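Local coordinates for protein molinate hydrolase (PDB 4UB9) that hydrolyses the thiocarbamate herbicide molinate, probably as a zinc-dependent enzyme of the amidohydrolase family, at residues N95-L100 with W325-P330; V236-I241 with K428-F433; V353-D358 with V409-D414; D143-L148 with I175-P180. All coordinates share one frame; numbering follows the deposited sequence.

Contact 1. Residues N95-L100 with W325-P330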
loop_
_atom_site.group_PDB
_atom_site.type_symbol
_atom_site.label_atom_id
_atom_site.label_comp_id
_atom_site.label_asym_id
_atom_site.label_seq_id
_atom_site.Cartn_x
_atom_site.Cartn_y
_atom_site.Cartn_z
ATOM N N ASN A 95 -32.152 -4.429 21.290
ATOM C CA ASN A 95 -30.713 -4.398 21.014
ATOM C C ASN A 95 -30.208 -2.992 21.251
ATOM O O ASN A 95 -30.608 -2.056 20.558
ATOM C CB ASN A 95 -30.405 -4.820 19.568
ATOM C CG ASN A 95 -28.941 -5.161 19.351
ATOM O OD1 ASN A 95 -28.023 -4.495 19.880
ATOM N ND2 ASN A 95 -28.696 -6.218 18.565
ATOM N N GLY A 96 -29.245 -2.874 22.154
ATOM C CA GLY A 96 -28.706 -1.567 22.553
ATOM C C GLY A 96 -27.674 -0.922 21.642
ATOM O O GLY A 96 -27.267 0.214 21.867
ATOM N N ASN A 97 -27.222 -1.656 20.634
ATOM C CA ASN A 97 -26.256 -1.134 19.691
ATOM C C ASN A 97 -26.183 -1.911 18.411
ATOM O O ASN A 97 -25.531 -2.950 18.326
ATOM C CB ASN A 97 -24.868 -1.069 20.293
ATOM C CG ASN A 97 -23.856 -0.457 19.342
ATOM O OD1 ASN A 97 -24.208 0.306 18.461
ATOM N ND2 ASN A 97 -22.603 -0.773 19.536
ATOM N N VAL A 98 -26.819 -1.359 17.402
ATOM C CA VAL A 98 -26.706 -1.856 16.036
ATOM C C VAL A 98 -26.320 -0.755 15.052
ATOM O O VAL A 98 -26.316 0.428 15.374
ATOM C CB VAL A 98 -28.041 -2.467 15.522
ATOM C CG1 VAL A 98 -28.547 -3.509 16.485
ATOM C CG2 VAL A 98 -29.084 -1.380 15.305
ATOM N N HIS A 99 -26.025 -1.170 13.827
ATOM C CA HIS A 99 -25.784 -0.250 12.717
ATOM C C HIS A 99 -26.548 -0.740 11.495
ATOM O O HIS A 99 -26.198 -1.741 10.860
ATOM C CB HIS A 99 -24.310 -0.144 12.432
ATOM C CG HIS A 99 -23.526 0.332 13.609
ATOM N ND1 HIS A 99 -22.549 -0.423 14.219
ATOM C CD2 HIS A 99 -23.585 1.486 14.304
ATOM C CE1 HIS A 99 -22.050 0.237 15.247
ATOM N NE2 HIS A 99 -22.649 1.405 15.312
ATOM N N LEU A 100 -27.584 0.008 11.161
ATOM C CA LEU A 100 -28.516 -0.358 10.119
ATOM C C LEU A 100 -28.004 -0.072 8.688
ATOM O O LEU A 100 -28.551 -0.609 7.718
ATOM C CB LEU A 100 -29.871 0.308 10.367
ATOM C CG LEU A 100 -30.470 -0.139 11.730
ATOM C CD1 LEU A 100 -31.751 0.602 12.060
ATOM C CD2 LEU A 100 -30.757 -1.653 11.788
ATOM N N TRP A 325 -24.766 2.098 33.460
ATOM C CA TRP A 325 -24.887 1.040 32.485
ATOM C C TRP A 325 -23.682 0.935 31.564
ATOM O O TRP A 325 -23.300 1.890 30.883
ATOM C CB TRP A 325 -26.126 1.239 31.657
ATOM C CG TRP A 325 -27.363 1.161 32.407
ATOM C CD1 TRP A 325 -28.158 2.196 32.735
ATOM C CD2 TRP A 325 -28.006 -0.012 32.887
ATOM N NE1 TRP A 325 -29.273 1.741 33.400
ATOM C CE2 TRP A 325 -29.194 0.391 33.519
ATOM C CE3 TRP A 325 -27.697 -1.365 32.855
ATOM C CZ2 TRP A 325 -30.067 -0.501 34.128
ATOM C CZ3 TRP A 325 -28.576 -2.280 33.473
ATOM C CH2 TRP A 325 -29.740 -1.832 34.096
ATOM N N SER A 326 -23.123 -0.259 31.509
ATOM C CA SER A 326 -22.086 -0.614 30.519
ATOM C C SER A 326 -22.620 -1.539 29.447
ATOM O O SER A 326 -23.205 -2.585 29.789
ATOM C CB SER A 326 -20.976 -1.364 31.226
ATOM O OG SER A 326 -20.349 -0.551 32.165
ATOM N N GLU A 327 -22.454 -1.216 28.164
ATOM C CA GLU A 327 -22.624 -2.251 27.157
ATOM C C GLU A 327 -21.293 -2.858 26.879
ATOM O O GLU A 327 -20.269 -2.201 26.947
ATOM C CB GLU A 327 -23.462 -1.914 25.891
ATOM C CG GLU A 327 -22.797 -1.343 24.692
ATOM C CD GLU A 327 -22.244 -2.321 23.663
ATOM O OE1 GLU A 327 -22.901 -2.609 22.638
ATOM O OE2 GLU A 327 -21.088 -2.696 23.843
ATOM N N VAL A 328 -21.324 -4.145 26.599
ATOM C CA VAL A 328 -20.109 -4.911 26.309
ATOM C C VAL A 328 -20.389 -5.786 25.127
ATOM O O VAL A 328 -21.550 -6.036 24.797
ATOM C CB VAL A 328 -19.649 -5.777 27.463
ATOM C CG1 VAL A 328 -19.422 -4.919 28.692
ATOM C CG2 VAL A 328 -20.675 -6.835 27.757
ATOM N N GLN A 329 -19.315 -6.120 24.424
ATOM C CA GLN A 329 -19.417 -6.816 23.112
ATOM C C GLN A 329 -18.464 -7.978 23.138
ATOM O O GLN A 329 -17.278 -7.821 22.868
ATOM C CB GLN A 329 -19.106 -5.905 21.943
ATOM C CG GLN A 329 -20.207 -4.875 21.777
ATOM C CD GLN A 329 -19.915 -3.815 20.745
ATOM O OE1 GLN A 329 -19.083 -3.995 19.861
ATOM N NE2 GLN A 329 -20.622 -2.727 20.839
ATOM N N PRO A 330 -18.972 -9.131 23.568
ATOM C CA PRO A 330 -18.146 -10.274 23.720
ATOM C C PRO A 330 -18.201 -11.177 22.513
ATOM O O PRO A 330 -18.985 -11.028 21.586
ATOM C CB PRO A 330 -18.794 -10.968 24.895
ATOM C CG PRO A 330 -20.241 -10.777 24.595
ATOM C CD PRO A 330 -20.335 -9.379 24.076
#
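Inside the amidohydrolase barrel, close to the zinc site, Asn97 of strand 97-98 meets Glu327 of strand 326-328 and Gln329, two residues on. Three side chains carry the contact. Asn97 CB rests against Glu327 OE1 at 3.4 Å. The asparagine amide and the glutamate carboxylate are turned 70° apart. Asn97 ND2 also lies 3.1 Å from Gln329 NE2. Both atoms are donors, so this pair is not a hydrogen bond. Each nitrogen has an acid to bond to instead. Asn97 ND2 bonds to Asp373 OD1. Gln329 NE2 donates to Glu327 OE1 at 2.9 Å, nearly straight and close to the plane of its own amide. A second, weak bond runs from Gln329 NE2 to Glu327 OE2.

The two strands are not direct neighbours in the (beta/alpha)8 barrel typical of this family. Strand 368-370 lies between them, pairing with 326-328, while Leu370 bonds through its backbone to Gly96. Asn97 and His99 probably stand where many relatives carry the His-x-His pair of the first barrel strand. Glu327 reaches inward through a bent chain, its CG set between backbone N and carbonyl carbon (chi1 90°). Its OE2 is also bonded to the backbone N of His302, a zinc ligand, so Glu327 is a second-shell residue here. The backbone before Asn97 is turned by an Asx turn: Asn95 OD1 accepts from Asn97 N at 3.0 Å.

Contact 2. Residues V236-I241 with K428-F433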
loop_
_atom_site.group_PDB
_atom_site.type_symbol
_atom_site.label_atom_id
_atom_site.label_comp_id
_atom_site.label_asym_id
_atom_site.label_seq_id
_atom_site.Cartn_x
_atom_site.Cartn_y
_atom_site.Cartn_z
ATOM N N VAL A 236 -32.016 13.938 16.940
ATOM C CA VAL A 236 -31.548 12.644 17.399
ATOM C C VAL A 236 -32.253 12.202 18.666
ATOM O O VAL A 236 -32.709 13.032 19.455
ATOM C CB VAL A 236 -30.044 12.654 17.619
ATOM C CG1 VAL A 236 -29.346 13.086 16.330
ATOM C CG2 VAL A 236 -29.656 13.563 18.762
ATOM N N ASP A 237 -32.296 10.893 18.890
ATOM C CA ASP A 237 -32.863 10.346 20.115
ATOM C C ASP A 237 -31.851 10.248 21.271
ATOM O O ASP A 237 -32.205 10.185 22.437
ATOM C CB ASP A 237 -33.432 8.982 19.840
ATOM C CG ASP A 237 -34.504 9.019 18.791
ATOM O OD1 ASP A 237 -35.604 9.550 19.093
ATOM O OD2 ASP A 237 -34.261 8.520 17.662
ATOM N N PHE A 238 -30.591 10.256 20.932
ATOM C CA PHE A 238 -29.517 10.265 21.926
ATOM C C PHE A 238 -28.250 10.708 21.231
ATOM O O PHE A 238 -28.269 10.963 20.024
ATOM C CB PHE A 238 -29.347 8.915 22.604
ATOM C CG PHE A 238 -29.288 7.766 21.660
ATOM C CD1 PHE A 238 -28.106 7.431 21.081
ATOM C CD2 PHE A 238 -30.411 6.995 21.372
ATOM C CE1 PHE A 238 -28.001 6.331 20.241
ATOM C CE2 PHE A 238 -30.326 5.912 20.521
ATOM C CZ PHE A 238 -29.119 5.579 19.952
ATOM N N CYS A 239 -27.157 10.870 21.991
ATOM C CA CYS A 239 -25.930 11.393 21.393
ATOM C C CYS A 239 -24.766 10.608 21.848
ATOM O O CYS A 239 -24.582 10.392 23.056
ATOM C CB CYS A 239 -25.739 12.856 21.782
ATOM S SG CYS A 239 -24.259 13.583 21.069
ATOM N N LYS A 240 -23.930 10.220 20.899
ATOM C CA LYS A 240 -22.772 9.378 21.243
ATOM C C LYS A 240 -21.509 10.152 20.920
ATOM O O LYS A 240 -21.356 10.659 19.809
ATOM C CB LYS A 240 -22.776 8.039 20.488
ATOM C CG LYS A 240 -21.613 7.138 20.881
ATOM C CD LYS A 240 -21.812 5.668 20.556
ATOM C CE LYS A 240 -21.124 5.196 19.301
ATOM N NZ LYS A 240 -20.626 3.784 19.384
ATOM N N ILE A 241 -20.620 10.220 21.893
ATOM C CA ILE A 241 -19.433 11.023 21.775
ATOM C C ILE A 241 -18.231 10.102 21.659
ATOM O O ILE A 241 -18.039 9.220 22.471
ATOM C CB ILE A 241 -19.142 11.885 23.035
ATOM C CG1 ILE A 241 -20.292 12.779 23.461
ATOM C CG2 ILE A 241 -17.888 12.738 22.818
ATOM C CD1 ILE A 241 -20.781 13.649 22.365
ATOM N N LYS A 428 -33.871 0.892 29.989
ATOM C CA LYS A 428 -33.589 1.770 31.123
ATOM C C LYS A 428 -32.464 2.753 30.808
ATOM O O LYS A 428 -32.611 3.947 30.991
ATOM C CB LYS A 428 -33.210 0.970 32.369
ATOM C CG LYS A 428 -34.335 0.129 32.963
ATOM C CD LYS A 428 -34.209 0.063 34.477
ATOM C CE LYS A 428 -35.272 -0.801 35.121
ATOM N NZ LYS A 428 -34.789 -2.184 35.049
ATOM N N ALA A 429 -31.367 2.227 30.288
ATOM C CA ALA A 429 -30.235 3.045 29.917
ATOM C C ALA A 429 -30.626 4.199 29.004
ATOM O O ALA A 429 -30.141 5.335 29.157
ATOM C CB ALA A 429 -29.154 2.228 29.243
ATOM N N TYR A 430 -31.495 3.894 28.060
ATOM C CA TYR A 430 -31.932 4.860 27.052
ATOM C C TYR A 430 -33.174 5.659 27.495
ATOM O O TYR A 430 -33.731 6.472 26.746
ATOM C CB TYR A 430 -32.176 4.162 25.729
ATOM C CG TYR A 430 -30.943 3.762 24.909
ATOM C CD1 TYR A 430 -30.259 4.698 24.144
ATOM C CD2 TYR A 430 -30.507 2.445 24.844
ATOM C CE1 TYR A 430 -29.153 4.346 23.391
ATOM C CE2 TYR A 430 -29.387 2.083 24.093
ATOM C CZ TYR A 430 -28.725 3.028 23.350
ATOM O OH TYR A 430 -27.654 2.681 22.583
ATOM N N ARG A 431 -33.605 5.402 28.725
ATOM C CA ARG A 431 -34.754 6.137 29.354
ATOM C C ARG A 431 -36.047 5.923 28.569
ATOM O O ARG A 431 -36.785 6.843 28.296
ATOM C CB ARG A 431 -34.392 7.620 29.582
ATOM C CG ARG A 431 -33.107 7.738 30.425
ATOM C CD ARG A 431 -32.914 9.040 31.189
ATOM N NE ARG A 431 -32.881 10.193 30.284
ATOM C CZ ARG A 431 -31.819 10.965 29.995
ATOM N NH1 ARG A 431 -30.617 10.766 30.545
ATOM N NH2 ARG A 431 -31.978 11.955 29.119
ATOM N N LYS A 432 -36.256 4.669 28.174
ATOM C CA LYS A 432 -37.444 4.258 27.449
ATOM C C LYS A 432 -38.193 3.186 28.203
ATOM O O LYS A 432 -39.149 2.629 27.678
ATOM C CB LYS A 432 -37.107 3.673 26.098
ATOM C CG LYS A 432 -36.420 4.622 25.133
ATOM C CD LYS A 432 -37.392 5.633 24.607
ATOM C CE LYS A 432 -36.658 6.539 23.667
ATOM N NZ LYS A 432 -37.626 7.516 23.128
ATOM N N PHE A 433 -37.810 2.935 29.436
ATOM C CA PHE A 433 -38.416 1.836 30.212
ATOM C C PHE A 433 -39.875 2.082 30.602
ATOM O O PHE A 433 -40.608 1.154 30.880
ATOM C CB PHE A 433 -37.596 1.514 31.454
ATOM C CG PHE A 433 -37.941 0.188 32.077
ATOM C CD1 PHE A 433 -37.882 -0.985 31.339
ATOM C CD2 PHE A 433 -38.359 0.116 33.425
ATOM C CE1 PHE A 433 -38.214 -2.207 31.923
ATOM C CE2 PHE A 433 -38.666 -1.104 34.020
ATOM C CZ PHE A 433 -38.626 -2.263 33.265
HETATM O O HOH W 1 -36.510 9.850 21.690
#
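Phe238 and Tyr430 form most of this buried contact. It joins the entry to strand 239-242 of the barrel to the end of helix 424-429. That helix closes with a Schellman motif. Arg431 has positive phi, and its N bonds to Lys428 O at 2.9 Å. Tyr430 is the residue just before Arg431 in this turn and sends its ring back into the protein.

The two rings are 4.7 Å apart between centroids, with planes at 51°. The rings meet obliquely. One atom does most of the touching. Tyr430 CE1 lies over the centre of one face of Phe238, 3.4 Å above its plane. Its closest atom there is Phe238 CE2, at 3.5 Å. Tyr430 CD1 follows beside it, 3.6 Å from Phe238 CD2. The CG of Phe238 is staggered between N and C (chi1 48°), which turns one ring face to the tyrosine.

Phe142 stacks on Tyr430, and Leu280 of strand 279-282 touches both rings. The tyrosine hydroxyl is bonded to Gly96 O, which fixes the far end of the ring. With an alanine in place of Phe238, Tyr430 CE1 would lose the ring face beneath it, which would probably open a gap beside Tyr430, between the approach to the strand and the helix end.

A polar bridge runs beside the rings. Asp237 and Lys432 do not touch directly. Water 1 joins them, donating to Asp237 OD1 at 2.8 Å and accepting from Lys432 NZ at 3.0 Å.

Contact 3. Residues V353-D358 with V409-D414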
loop_
_atom_site.group_PDB
_atom_site.type_symbol
_atom_site.label_atom_id
_atom_site.label_comp_id
_atom_site.label_asym_id
_atom_site.label_seq_id
_atom_site.Cartn_x
_atom_site.Cartn_y
_atom_site.Cartn_z
ATOM N N VAL A 353 -7.384 -9.999 27.278
ATOM C CA VAL A 353 -7.705 -9.177 28.437
ATOM C C VAL A 353 -9.106 -8.618 28.418
ATOM O O VAL A 353 -9.725 -8.463 29.462
ATOM C CB VAL A 353 -6.674 -8.045 28.600
ATOM C CG1 VAL A 353 -7.090 -7.085 29.700
ATOM C CG2 VAL A 353 -5.291 -8.645 28.898
ATOM N N HIS A 354 -9.654 -8.378 27.238
ATOM C CA HIS A 354 -11.026 -7.876 27.183
ATOM C C HIS A 354 -12.046 -8.929 27.533
ATOM O O HIS A 354 -13.160 -8.626 28.008
ATOM C CB HIS A 354 -11.365 -7.291 25.820
ATOM C CG HIS A 354 -10.500 -6.139 25.452
ATOM N ND1 HIS A 354 -10.477 -5.607 24.186
ATOM C CD2 HIS A 354 -9.544 -5.480 26.151
ATOM C CE1 HIS A 354 -9.586 -4.636 24.134
ATOM N NE2 HIS A 354 -9.000 -4.549 25.310
ATOM N N HIS A 355 -11.676 -10.168 27.265
ATOM C CA HIS A 355 -12.500 -11.311 27.660
ATOM C C HIS A 355 -12.518 -11.369 29.188
ATOM O O HIS A 355 -13.582 -11.522 29.787
ATOM C CB HIS A 355 -11.954 -12.620 27.037
ATOM C CG HIS A 355 -12.401 -13.869 27.730
ATOM N ND1 HIS A 355 -13.625 -14.472 27.474
ATOM C CD2 HIS A 355 -11.812 -14.609 28.689
ATOM C CE1 HIS A 355 -13.765 -15.536 28.243
ATOM N NE2 HIS A 355 -12.681 -15.638 28.991
ATOM N N GLU A 356 -11.345 -11.288 29.787
ATOM C CA GLU A 356 -11.213 -11.297 31.262
ATOM C C GLU A 356 -11.916 -10.142 31.933
ATOM O O GLU A 356 -12.442 -10.282 33.027
ATOM C CB GLU A 356 -9.752 -11.286 31.667
ATOM C CG GLU A 356 -9.055 -12.613 31.367
ATOM C CD GLU A 356 -7.540 -12.475 31.195
ATOM O OE1 GLU A 356 -6.973 -11.424 31.536
ATOM O OE2 GLU A 356 -6.908 -13.433 30.703
ATOM N N ASN A 357 -11.934 -8.998 31.266
ATOM C CA ASN A 357 -12.711 -7.842 31.747
ATOM C C ASN A 357 -14.178 -8.194 31.778
ATOM O O ASN A 357 -14.861 -7.928 32.746
ATOM C CB ASN A 357 -12.552 -6.635 30.829
ATOM C CG ASN A 357 -11.185 -5.952 30.945
ATOM O OD1 ASN A 357 -10.480 -6.067 31.947
ATOM N ND2 ASN A 357 -10.859 -5.163 29.931
ATOM N N ASP A 358 -14.644 -8.798 30.689
ATOM C CA ASP A 358 -16.046 -9.201 30.579
ATOM C C ASP A 358 -16.404 -10.114 31.758
ATOM O O ASP A 358 -17.448 -9.964 32.393
ATOM C CB ASP A 358 -16.321 -9.912 29.253
ATOM C CG ASP A 358 -16.401 -8.958 28.056
ATOM O OD1 ASP A 358 -16.625 -7.741 28.261
ATOM O OD2 ASP A 358 -16.261 -9.440 26.895
ATOM N N VAL A 409 -23.331 -15.953 28.992
ATOM C CA VAL A 409 -23.616 -17.097 29.818
ATOM C C VAL A 409 -22.408 -18.010 29.877
ATOM O O VAL A 409 -22.063 -18.463 30.944
ATOM C CB VAL A 409 -24.844 -17.845 29.325
ATOM C CG1 VAL A 409 -25.006 -19.179 30.062
ATOM C CG2 VAL A 409 -26.072 -16.970 29.534
ATOM N N GLU A 410 -21.718 -18.251 28.758
ATOM C CA GLU A 410 -20.416 -19.007 28.796
ATOM C C GLU A 410 -19.410 -18.409 29.775
ATOM O O GLU A 410 -18.564 -19.086 30.307
ATOM C CB GLU A 410 -19.705 -19.042 27.429
ATOM C CG GLU A 410 -20.377 -19.877 26.344
ATOM C CD GLU A 410 -19.743 -19.718 24.945
ATOM O OE1 GLU A 410 -18.759 -18.954 24.770
ATOM O OE2 GLU A 410 -20.298 -20.333 24.012
ATOM N N LYS A 411 -19.461 -17.113 29.944
ATOM C CA LYS A 411 -18.536 -16.453 30.851
ATOM C C LYS A 411 -19.063 -16.363 32.269
ATOM O O LYS A 411 -18.486 -15.671 33.088
ATOM C CB LYS A 411 -18.250 -15.034 30.369
ATOM C CG LYS A 411 -17.507 -14.986 29.052
ATOM C CD LYS A 411 -17.391 -13.547 28.589
ATOM C CE LYS A 411 -17.528 -13.424 27.087
ATOM N NZ LYS A 411 -16.353 -13.973 26.407
ATOM N N GLY A 412 -20.204 -16.987 32.536
ATOM C CA GLY A 412 -20.746 -17.052 33.912
ATOM C C GLY A 412 -21.967 -16.196 34.165
ATOM O O GLY A 412 -22.464 -16.148 35.264
ATOM N N MET A 413 -22.483 -15.530 33.148
ATOM C CA MET A 413 -23.640 -14.727 33.393
ATOM C C MET A 413 -24.828 -15.636 33.609
ATOM O O MET A 413 -24.976 -16.666 32.981
ATOM C CB MET A 413 -23.944 -13.765 32.251
ATOM C CG MET A 413 -24.801 -12.567 32.675
ATOM S SD MET A 413 -25.138 -11.402 31.335
ATOM C CE MET A 413 -25.665 -9.961 32.243
ATOM N N ASP A 414 -25.683 -15.214 34.530
ATOM C CA ASP A 414 -26.910 -15.876 34.783
ATOM C C ASP A 414 -27.852 -15.708 33.581
ATOM O O ASP A 414 -28.101 -14.587 33.157
ATOM C CB ASP A 414 -27.552 -15.287 36.055
ATOM C CG ASP A 414 -28.907 -15.910 36.350
ATOM O OD1 ASP A 414 -28.924 -17.135 36.646
ATOM O OD2 ASP A 414 -29.957 -15.204 36.330
HETATM O O HOH W 2 -15.207 -11.727 24.897
#
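Lys411 NZ is gripped by three acceptors: His355 ND1, water 2 and the carbonyl O of Thr331. It donates to His355 ND1 at 3.0 Å. The ammonium comes in at the edge of the imidazole, 14° out of its plane. The bond to water 2 is 2.9 Å long. That water donates in turn to Asp358 OD2 at 3.2 Å. The direct gap from Asp358 OD2 to Lys411 NZ is 4.6 Å, too long for a salt bridge.

The lysine chain crosses Asp358 at a slant, with Lys411 CD 3.8 Å from Asp358 CB. Bends at chi3 and chi4 (-71°) then turn NZ toward the histidine. Helix 353-363 is thus joined to the end of helix 400-410, on the outer, helical layer of the barrel. Helix 400-410 ends in a Schellman motif, with Gly412 at C-prime and Gly412 N bonded to Val409 O. Asp358 OD1 bonds to Thr304 OG1.

Since ND1 serves as acceptor, His355 is probably neutral with its proton on NE2. The nearby aspartate would probably help to balance the lysine charge through the water.

Contact 4. Residues D143-L148 with I175-P180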
loop_
_atom_site.group_PDB
_atom_site.type_symbol
_atom_site.label_atom_id
_atom_site.label_comp_id
_atom_site.label_asym_id
_atom_site.label_seq_id
_atom_site.Cartn_x
_atom_site.Cartn_y
_atom_site.Cartn_z
ATOM N N ASP A 143 -29.733 2.417 17.233
ATOM C CA ASP A 143 -28.686 2.613 16.234
ATOM C C ASP A 143 -27.739 3.747 16.639
ATOM O O ASP A 143 -28.105 4.899 16.742
ATOM C CB ASP A 143 -29.279 2.882 14.862
ATOM C CG ASP A 143 -28.208 3.047 13.775
ATOM O OD1 ASP A 143 -27.220 3.818 13.987
ATOM O OD2 ASP A 143 -28.368 2.448 12.684
ATOM N N THR A 144 -26.500 3.368 16.779
ATOM C CA THR A 144 -25.475 4.136 17.482
ATOM C C THR A 144 -24.499 4.857 16.523
ATOM O O THR A 144 -23.667 5.669 16.920
ATOM C CB THR A 144 -24.801 3.091 18.381
ATOM O OG1 THR A 144 -25.371 3.159 19.699
ATOM C CG2 THR A 144 -23.413 3.182 18.417
ATOM N N TRP A 145 -24.628 4.541 15.247
ATOM C CA TRP A 145 -23.844 5.154 14.189
ATOM C C TRP A 145 -24.440 4.831 12.826
ATOM O O TRP A 145 -24.551 3.676 12.416
ATOM C CB TRP A 145 -22.375 4.711 14.169
ATOM C CG TRP A 145 -21.567 5.416 13.056
ATOM C CD1 TRP A 145 -21.066 6.677 13.092
ATOM C CD2 TRP A 145 -21.232 4.901 11.782
ATOM N NE1 TRP A 145 -20.427 6.976 11.929
ATOM C CE2 TRP A 145 -20.495 5.891 11.111
ATOM C CE3 TRP A 145 -21.457 3.689 11.152
ATOM C CZ2 TRP A 145 -19.989 5.708 9.835
ATOM C CZ3 TRP A 145 -20.967 3.503 9.891
ATOM C CH2 TRP A 145 -20.245 4.514 9.237
ATOM N N ASN A 146 -24.796 5.885 12.130
ATOM C CA ASN A 146 -25.463 5.781 10.868
ATOM C C ASN A 146 -25.448 7.149 10.229
ATOM O O ASN A 146 -25.028 8.119 10.857
ATOM C CB ASN A 146 -26.894 5.313 11.079
ATOM C CG ASN A 146 -27.446 4.561 9.880
ATOM O OD1 ASN A 146 -27.211 4.925 8.726
ATOM N ND2 ASN A 146 -28.186 3.500 10.153
ATOM N N ALA A 147 -25.928 7.219 8.996
ATOM C CA ALA A 147 -26.125 8.493 8.310
ATOM C C ALA A 147 -27.460 9.110 8.692
ATOM O O ALA A 147 -28.519 8.501 8.525
ATOM C CB ALA A 147 -26.059 8.314 6.825
ATOM N N LEU A 148 -27.395 10.351 9.169
ATOM C CA LEU A 148 -28.541 11.015 9.726
ATOM C C LEU A 148 -29.747 11.050 8.810
ATOM O O LEU A 148 -30.847 10.717 9.217
ATOM C CB LEU A 148 -28.179 12.431 10.172
ATOM C CG LEU A 148 -29.282 13.176 10.938
ATOM C CD1 LEU A 148 -29.714 12.471 12.221
ATOM C CD2 LEU A 148 -28.795 14.562 11.276
ATOM N N ILE A 175 -19.897 11.767 17.486
ATOM C CA ILE A 175 -19.360 13.090 17.500
ATOM C C ILE A 175 -17.842 12.987 17.591
ATOM O O ILE A 175 -17.302 12.487 18.573
ATOM C CB ILE A 175 -19.890 13.915 18.676
ATOM C CG1 ILE A 175 -21.421 13.968 18.690
ATOM C CG2 ILE A 175 -19.298 15.314 18.644
ATOM C CD1 ILE A 175 -22.045 14.489 17.430
ATOM N N GLY A 176 -17.179 13.567 16.583
ATOM C CA GLY A 176 -15.724 13.655 16.551
ATOM C C GLY A 176 -15.044 12.535 15.791
ATOM O O GLY A 176 -13.825 12.414 15.804
ATOM N N MET A 177 -15.846 11.686 15.157
ATOM C CA MET A 177 -15.283 10.594 14.362
ATOM C C MET A 177 -15.408 10.938 12.909
ATOM O O MET A 177 -16.394 11.523 12.446
ATOM C CB MET A 177 -16.019 9.263 14.634
ATOM C CG MET A 177 -15.332 8.034 13.987
ATOM S SD MET A 177 -16.237 6.472 14.135
ATOM C CE MET A 177 -17.680 6.775 13.131
ATOM N N GLY A 178 -14.449 10.480 12.143
ATOM C CA GLY A 178 -14.531 10.619 10.680
ATOM C C GLY A 178 -15.509 9.625 10.051
ATOM O O GLY A 178 -15.963 8.679 10.692
ATOM N N GLY A 179 -15.833 9.882 8.798
ATOM C CA GLY A 179 -16.726 9.042 8.018
ATOM C C GLY A 179 -15.974 7.830 7.491
ATOM O O GLY A 179 -14.778 7.655 7.755
ATOM N N PRO A 180 -16.672 6.991 6.739
ATOM C CA PRO A 180 -16.143 5.677 6.303
ATOM C C PRO A 180 -14.986 5.739 5.337
ATOM O O PRO A 180 -14.319 4.732 5.151
ATOM C CB PRO A 180 -17.345 4.998 5.648
ATOM C CG PRO A 180 -18.269 6.135 5.282
ATOM C CD PRO A 180 -18.070 7.186 6.331
HETATM O O HOH W 3 -18.888 9.282 10.936
#
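The indole of Trp145 and the side chain of Met177 cross at about a right angle, and the methyl end of the methionine does the touching. Met177 CE comes obliquely to the pyrrole part of the indole, 3.4 Å from Trp145 CD1. It is modelled still nearer to NE1, at a distance short enough to be doubtful in detail. The sulfur stands further back. Met177 SD is 5.1 Å from the centroid of the five-membered ring and 26° off its normal, a Met-aromatic contact. The methionine runs extended to SD and bends only at chi3 (67°), which sets the methyl against the ring.

Pro180 approaches differently. Its CD lies near the indole plane, at the edge, 4.3 Å from Trp145 CZ2. Water 3 is also in that plane. It accepts from Trp145 NE1 at 2.9 Å and donates weakly to Gly178 O.

Both segments are loops at the C-terminal ends of barrel strands, where this family places its active site. An Asx turn shapes the first: Asp143 OD1 accepts from Trp145 N at 3.0 Å. Asn146 ND2 holds the other oxygen, Asp143 OD2, at 2.7 Å. Phe208 of helix 198-209 stacks on the indole. A leucine in place of Trp145 would leave water 3 without its NE1 donor and is likely to leave Met177 CE free to turn.

With apolar groups making the direct contacts, the buried indole N-H depends on water 3 for its acceptor, and that water is a polar link between the two loops.

In the fold
Contact 1 is the hub, its centre about 4 Å from the centre of the chain. Contacts 2, 3 and 4 all touch it, with centres about 12, 15 and 15 Å away. Gly96 O to Tyr430 OH, 2.6 Å, ties it to contact 2. Leu100 N to Asp143 OD2, 3.0 Å, ties it to contact 4. Pro330 packs on Lys411 and Asp358 of contact 3. Contacts 2 and 4 share the backbone bond Lys240 O to Ile175 N. Contact 3 touches neither of those two. Gln329 of contact 1 and Met177 of contact 4 each have side chains about 6 Å from the zinc ion bound by His282 and His302.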